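Local coordinates for protein beta-galactoside alpha-2,6-sialyltransferase (Photobacterium sp., PDB 2Z4T) that probably catalyses transfer of sialic acid from its CMP-activated donor to beta-galactosides such as lactose, forming an alpha-2,6 linkage, at residues Leu117-Asp122 / Gln146-Trp151; Val196-Asn201 / Val222-Ile227. One frame throughout, in Å; residues are numbered along the deposited sequence.

Contact 1: Leu117-Asp122 / Gln146-Trp151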
loop_
_atom_site.group_PDB
_atom_site.type_symbol
_atom_site.label_atom_id
_atom_site.label_comp_id
_atom_site.label_asym_id
_atom_site.label_seq_id
_atom_site.Cartn_x
_atom_site.Cartn_y
_atom_site.Cartn_z
ATOM N N LEU A 117 11.051 7.069 -10.774
ATOM C CA LEU A 117 9.712 6.563 -10.934
ATOM C C LEU A 117 9.445 5.565 -9.803
ATOM O O LEU A 117 10.356 4.820 -9.342
ATOM C CB LEU A 117 9.582 5.916 -12.308
ATOM C CG LEU A 117 8.196 5.551 -12.829
ATOM C CD1 LEU A 117 7.315 6.783 -12.919
ATOM C CD2 LEU A 117 8.297 4.866 -14.185
ATOM N N GLU A 118 8.203 5.611 -9.317
ATOM C CA GLU A 118 7.704 4.666 -8.335
ATOM C C GLU A 118 6.400 4.126 -8.870
ATOM O O GLU A 118 5.494 4.907 -9.161
ATOM C CB GLU A 118 7.444 5.360 -7.017
ATOM C CG GLU A 118 8.686 5.733 -6.250
ATOM C CD GLU A 118 8.352 6.570 -5.026
ATOM O OE1 GLU A 118 9.280 6.873 -4.249
ATOM O OE2 GLU A 118 7.161 6.931 -4.859
ATOM N N VAL A 119 6.329 2.798 -9.023
ATOM C CA VAL A 119 5.148 2.120 -9.553
ATOM C C VAL A 119 4.524 1.221 -8.469
ATOM O O VAL A 119 5.228 0.451 -7.807
ATOM C CB VAL A 119 5.511 1.302 -10.801
ATOM C CG1 VAL A 119 4.279 0.651 -11.402
ATOM C CG2 VAL A 119 6.213 2.174 -11.860
ATOM N N TYR A 120 3.209 1.326 -8.282
ATOM C CA TYR A 120 2.506 0.566 -7.252
ATOM C C TYR A 120 1.269 -0.112 -7.821
ATOM O O TYR A 120 0.381 0.566 -8.354
ATOM C CB TYR A 120 2.038 1.488 -6.127
ATOM C CG TYR A 120 3.077 2.421 -5.518
ATOM C CD1 TYR A 120 3.696 2.095 -4.317
ATOM C CD2 TYR A 120 3.392 3.644 -6.122
ATOM C CE1 TYR A 120 4.632 2.936 -3.726
ATOM C CE2 TYR A 120 4.324 4.508 -5.543
ATOM C CZ TYR A 120 4.938 4.140 -4.333
ATOM O OH TYR A 120 5.850 4.960 -3.728
ATOM N N VAL A 121 1.199 -1.440 -7.703
ATOM C CA VAL A 121 0.116 -2.191 -8.312
ATOM C C VAL A 121 -0.516 -3.159 -7.314
ATOM O O VAL A 121 0.175 -3.996 -6.683
ATOM C CB VAL A 121 0.591 -2.978 -9.566
ATOM C CG1 VAL A 121 -0.597 -3.597 -10.319
ATOM C CG2 VAL A 121 1.410 -2.082 -10.521
ATOM N N ASP A 122 -1.839 -3.062 -7.196
ATOM C CA ASP A 122 -2.601 -3.982 -6.386
ATOM C C ASP A 122 -4.101 -3.841 -6.636
ATOM O O ASP A 122 -4.612 -2.743 -6.870
ATOM C CB ASP A 122 -2.293 -3.765 -4.892
ATOM C CG ASP A 122 -3.143 -4.651 -3.997
ATOM O OD1 ASP A 122 -3.216 -5.875 -4.255
ATOM O OD2 ASP A 122 -3.755 -4.132 -3.046
ATOM N N GLN A 146 8.094 10.632 -9.676
ATOM C CA GLN A 146 6.779 10.473 -10.309
ATOM C C GLN A 146 6.186 9.165 -9.818
ATOM O O GLN A 146 6.914 8.181 -9.607
ATOM C CB GLN A 146 6.899 10.394 -11.839
ATOM C CG GLN A 146 7.060 11.739 -12.572
ATOM C CD GLN A 146 5.923 12.745 -12.304
ATOM O OE1 GLN A 146 6.161 13.948 -12.229
ATOM N NE2 GLN A 146 4.692 12.252 -12.158
ATOM N N ARG A 147 4.865 9.125 -9.677
ATOM C CA ARG A 147 4.223 7.957 -9.086
ATOM C C ARG A 147 3.073 7.447 -9.930
ATOM O O ARG A 147 2.173 8.196 -10.307
ATOM C CB ARG A 147 3.783 8.254 -7.657
ATOM C CG ARG A 147 4.930 8.690 -6.798
ATOM C CD ARG A 147 4.557 8.814 -5.320
ATOM N NE ARG A 147 5.750 9.242 -4.609
ATOM C CZ ARG A 147 6.126 10.513 -4.482
ATOM N NH1 ARG A 147 5.356 11.484 -4.958
ATOM N NH2 ARG A 147 7.266 10.806 -3.861
ATOM N N TYR A 148 3.133 6.156 -10.229
ATOM C CA TYR A 148 2.133 5.491 -11.034
ATOM C C TYR A 148 1.477 4.428 -10.171
ATOM O O TYR A 148 2.166 3.595 -9.561
ATOM C CB TYR A 148 2.777 4.799 -12.233
ATOM C CG TYR A 148 3.417 5.689 -13.273
ATOM C CD1 TYR A 148 3.234 7.064 -13.266
ATOM C CD2 TYR A 148 4.181 5.129 -14.306
ATOM C CE1 TYR A 148 3.827 7.873 -14.232
ATOM C CE2 TYR A 148 4.760 5.913 -15.275
ATOM C CZ TYR A 148 4.577 7.287 -15.239
ATOM O OH TYR A 148 5.160 8.072 -16.194
ATOM N N ILE A 149 0.151 4.452 -10.133
ATOM C CA ILE A 149 -0.620 3.460 -9.418
ATOM C C ILE A 149 -1.558 2.723 -10.356
ATOM O O ILE A 149 -2.011 3.271 -11.379
ATOM C CB ILE A 149 -1.445 4.097 -8.272
ATOM C CG1 ILE A 149 -2.536 5.033 -8.809
ATOM C CG2 ILE A 149 -0.524 4.776 -7.268
ATOM C CD1 ILE A 149 -3.441 5.662 -7.726
ATOM N N ALA A 150 -1.828 1.465 -10.026
ATOM C CA ALA A 150 -2.934 0.756 -10.639
ATOM C C ALA A 150 -3.583 0.039 -9.483
ATOM O O ALA A 150 -3.114 -1.026 -9.057
ATOM C CB ALA A 150 -2.460 -0.210 -11.707
ATOM N N TRP A 151 -4.630 0.666 -8.947
ATOM C CA TRP A 151 -5.290 0.232 -7.704
ATOM C C TRP A 151 -6.734 -0.129 -7.964
ATOM O O TRP A 151 -7.401 0.478 -8.805
ATOM C CB TRP A 151 -5.281 1.345 -6.650
ATOM C CG TRP A 151 -3.985 1.538 -5.873
ATOM C CD1 TRP A 151 -2.922 0.680 -5.808
ATOM C CD2 TRP A 151 -3.645 2.657 -5.032
ATOM N NE1 TRP A 151 -1.935 1.200 -4.994
ATOM C CE2 TRP A 151 -2.356 2.409 -4.505
ATOM C CE3 TRP A 151 -4.305 3.847 -4.680
ATOM C CZ2 TRP A 151 -1.713 3.302 -3.636
ATOM C CZ3 TRP A 151 -3.664 4.743 -3.822
ATOM C CH2 TRP A 151 -2.389 4.460 -3.299
#
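Glu118, Tyr120 and Asp122 present their backbone to strand 146-151, the parallel neighbour of strand 117-122, with the two axes 4.7 Å apart and only 9° from parallel. Five N-H...O bonds join them: those three residues donate to the carbonyls of Gln146, Tyr148 and Ala150, and the carbonyls of Glu118 and Tyr120 receive the amides of Tyr148 and Ala150. Helix 126-141 connects the two strands along the chain, giving a beta-alpha-beta unit of the Rossmann-like sheet in a GT-B fold.

On the face carrying Leu117 and Val119, which turns toward helix 178-190, Leu117 CD1 sits over the middle of the Tyr148 ring, 3.6 Å from its centroid, in a CH-pi contact. Leucine suits the place because its apolar methyl can lie on an aromatic face; CG, anti to the backbone N (chi1 -168°), swings that branch across to the neighbouring strand. Farther along, Val121 CG1 packs 4.1 Å from Ala150 CB, a small partner fitting beside a branched one.

The other face, lined by helix 126-141, buries a charge pair. Glu118 and Arg147 run side by side, and Ser138 binds both Glu118 OE1 and Arg147 NH2. At the strand end, Asp122, a magnesium-site residue that does not reach the ion directly in this model, bonds Thr128 OG1 through OD2. Glu118 OE2 takes Arg147 NE at 2.7 Å in a salt bridge and, from the opposite face of the carboxylate, Tyr120 OH at 2.6 Å.

Contact 2: Val196-Asn201 / Val222-Ile227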
loop_
_atom_site.group_PDB
_atom_site.type_symbol
_atom_site.label_atom_id
_atom_site.label_comp_id
_atom_site.label_asym_id
_atom_site.label_seq_id
_atom_site.Cartn_x
_atom_site.Cartn_y
_atom_site.Cartn_z
ATOM N N VAL A 196 13.975 3.423 -10.914
ATOM C CA VAL A 196 12.622 2.859 -10.770
ATOM C C VAL A 196 12.479 2.046 -9.478
ATOM O O VAL A 196 13.307 1.177 -9.174
ATOM C CB VAL A 196 12.223 1.973 -11.979
ATOM C CG1 VAL A 196 10.856 1.352 -11.765
ATOM C CG2 VAL A 196 12.240 2.775 -13.260
ATOM N N LYS A 197 11.448 2.363 -8.703
ATOM C CA LYS A 197 10.976 1.470 -7.638
ATOM C C LYS A 197 9.675 0.786 -8.070
ATOM O O LYS A 197 8.823 1.405 -8.719
ATOM C CB LYS A 197 10.737 2.249 -6.370
ATOM C CG LYS A 197 11.988 2.539 -5.593
ATOM C CD LYS A 197 11.706 3.658 -4.611
ATOM C CE LYS A 197 12.318 3.395 -3.227
ATOM N NZ LYS A 197 11.351 2.745 -2.285
ATOM N N LEU A 198 9.532 -0.487 -7.728
ATOM C CA LEU A 198 8.328 -1.224 -8.066
ATOM C C LEU A 198 7.736 -1.823 -6.809
ATOM O O LEU A 198 8.470 -2.240 -5.891
ATOM C CB LEU A 198 8.602 -2.334 -9.090
ATOM C CG LEU A 198 9.175 -1.962 -10.464
ATOM C CD1 LEU A 198 9.507 -3.218 -11.242
ATOM C CD2 LEU A 198 8.239 -1.054 -11.284
ATOM N N SER A 199 6.405 -1.863 -6.770
ATOM C CA SER A 199 5.703 -2.394 -5.631
ATOM C C SER A 199 4.483 -3.192 -6.073
ATOM O O SER A 199 3.683 -2.732 -6.893
ATOM C CB SER A 199 5.276 -1.269 -4.677
ATOM O OG SER A 199 4.731 -1.814 -3.478
ATOM N N SER A 200 4.328 -4.381 -5.502
ATOM C CA SER A 200 3.203 -5.220 -5.842
ATOM C C SER A 200 2.691 -6.056 -4.692
ATOM O O SER A 200 3.449 -6.418 -3.777
ATOM C CB SER A 200 3.551 -6.163 -6.993
ATOM O OG SER A 200 2.490 -7.083 -7.214
ATOM N N ASN A 201 1.382 -6.321 -4.758
ATOM C CA ASN A 201 0.762 -7.523 -4.202
ATOM C C ASN A 201 1.701 -8.733 -4.422
ATOM O O ASN A 201 2.136 -8.987 -5.547
ATOM C CB ASN A 201 -0.596 -7.719 -4.907
ATOM C CG ASN A 201 -1.371 -8.924 -4.408
ATOM O OD1 ASN A 201 -0.913 -10.070 -4.522
ATOM N ND2 ASN A 201 -2.585 -8.675 -3.898
ATOM N N VAL A 222 18.085 2.573 -17.235
ATOM C CA VAL A 222 17.196 2.422 -16.072
ATOM C C VAL A 222 17.696 1.473 -14.984
ATOM O O VAL A 222 18.166 0.377 -15.259
ATOM C CB VAL A 222 15.654 2.315 -16.420
ATOM C CG1 VAL A 222 15.403 2.465 -17.878
ATOM C CG2 VAL A 222 15.022 1.059 -15.876
ATOM N N THR A 223 17.641 1.935 -13.746
ATOM C CA THR A 223 18.028 1.106 -12.638
ATOM C C THR A 223 16.809 0.836 -11.754
ATOM O O THR A 223 16.173 1.751 -11.235
ATOM C CB THR A 223 19.175 1.736 -11.850
ATOM O OG1 THR A 223 20.233 2.025 -12.768
ATOM C CG2 THR A 223 19.698 0.771 -10.771
ATOM N N VAL A 224 16.476 -0.444 -11.630
ATOM C CA VAL A 224 15.440 -0.874 -10.727
ATOM C C VAL A 224 16.069 -0.909 -9.346
ATOM O O VAL A 224 16.773 -1.849 -9.012
ATOM C CB VAL A 224 14.874 -2.249 -11.138
ATOM C CG1 VAL A 224 13.676 -2.631 -10.257
ATOM C CG2 VAL A 224 14.477 -2.229 -12.624
ATOM N N THR A 225 15.829 0.124 -8.546
ATOM C CA THR A 225 16.530 0.224 -7.273
ATOM C C THR A 225 15.926 -0.639 -6.171
ATOM O O THR A 225 16.632 -1.011 -5.235
ATOM C CB THR A 225 16.690 1.683 -6.790
ATOM O OG1 THR A 225 15.409 2.232 -6.442
ATOM C CG2 THR A 225 17.360 2.533 -7.870
ATOM N N ASN A 226 14.638 -0.975 -6.297
ATOM C CA ASN A 226 13.930 -1.780 -5.281
ATOM C C ASN A 226 12.603 -2.340 -5.787
ATOM O O ASN A 226 11.875 -1.681 -6.556
ATOM C CB ASN A 226 13.674 -0.970 -3.984
ATOM C CG ASN A 226 12.991 -1.804 -2.889
ATOM O OD1 ASN A 226 13.630 -2.655 -2.250
ATOM N ND2 ASN A 226 11.686 -1.571 -2.678
ATOM N N ILE A 227 12.300 -3.558 -5.342
ATOM C CA ILE A 227 10.969 -4.130 -5.484
ATOM C C ILE A 227 10.429 -4.442 -4.097
ATOM O O ILE A 227 11.048 -5.178 -3.323
ATOM C CB ILE A 227 10.954 -5.401 -6.373
ATOM C CG1 ILE A 227 11.688 -5.133 -7.700
ATOM C CG2 ILE A 227 9.525 -5.870 -6.592
ATOM C CD1 ILE A 227 11.737 -6.306 -8.642
HETATM O O HOH W 1 9.841 -0.350 -4.257
#
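Val196 and Leu198 receive strand 222-227 in parallel across a beta bulge: Val196 pairs with Val224, but Leu198 pairs with Ile227, so the second strand spends one residue more. Thr225, with helical backbone angles (phi -80°, psi -24°), makes the kink and still gives its N to Val196 O at 2.8 Å. Val196 N binds Thr223 O, and Leu198 N binds Asn226 O beyond the bulge. The strands, linked by helix 205-216, make a beta-alpha-beta unit of the Rossmann-like domain.

Leu198 shows how the apolar face is filled. Its CB lies 4.4 Å from Ile227 CG1. CG, set beside the backbone N (chi1 -60°), divides the chain between two neighbours: CD1 goes to Val224 CG1 at 4.3 Å, while CD2 packs against Val119 of the adjoining strand. Leu213 of helix 205-216 also touches this side chain, a place well suited to a branched apolar residue. Val196 CG2 continues the apolar row at Val222 CG2, 4.2 Å away.

The reverse face, with Lys197 and Asn226, is more polar. Lys197 lays its aliphatic CG 3.5 Å from Thr225 OG1, beside that face at the bulge. Asn226 ND2, also bonded to Asp228, donates to a water 2.7 Å away, which is also hydrogen-bonded to Leu198 O. Leu198 and Ile227 thus meet the helix, whereas the partly exposed Lys197 and Asn226 suit a side where water takes part in the pairing.

Overall arrangement
Contacts 1 and 2 belong to one sheet in the Rossmann-like half of the GT-B enzyme, their centres about 10 Å apart. Across it the strands run 146-151, 103-122, 194-201, 222-230, all parallel here, so 117-122 and 196-201 are the adjoining inner pair, joined by backbone bonds such as Val119 N to Lys197 O at 2.9 Å. Along the chain contact 1 closes before contact 2 opens; helix 178-190 precedes strand 194-201. The inner strands end side by side, and there Asn201 ND2 bonds both Asp122 and Asp232, so a magnesium-site residue and a residue of the glycan pocket are linked at the C-terminal ends of the strands.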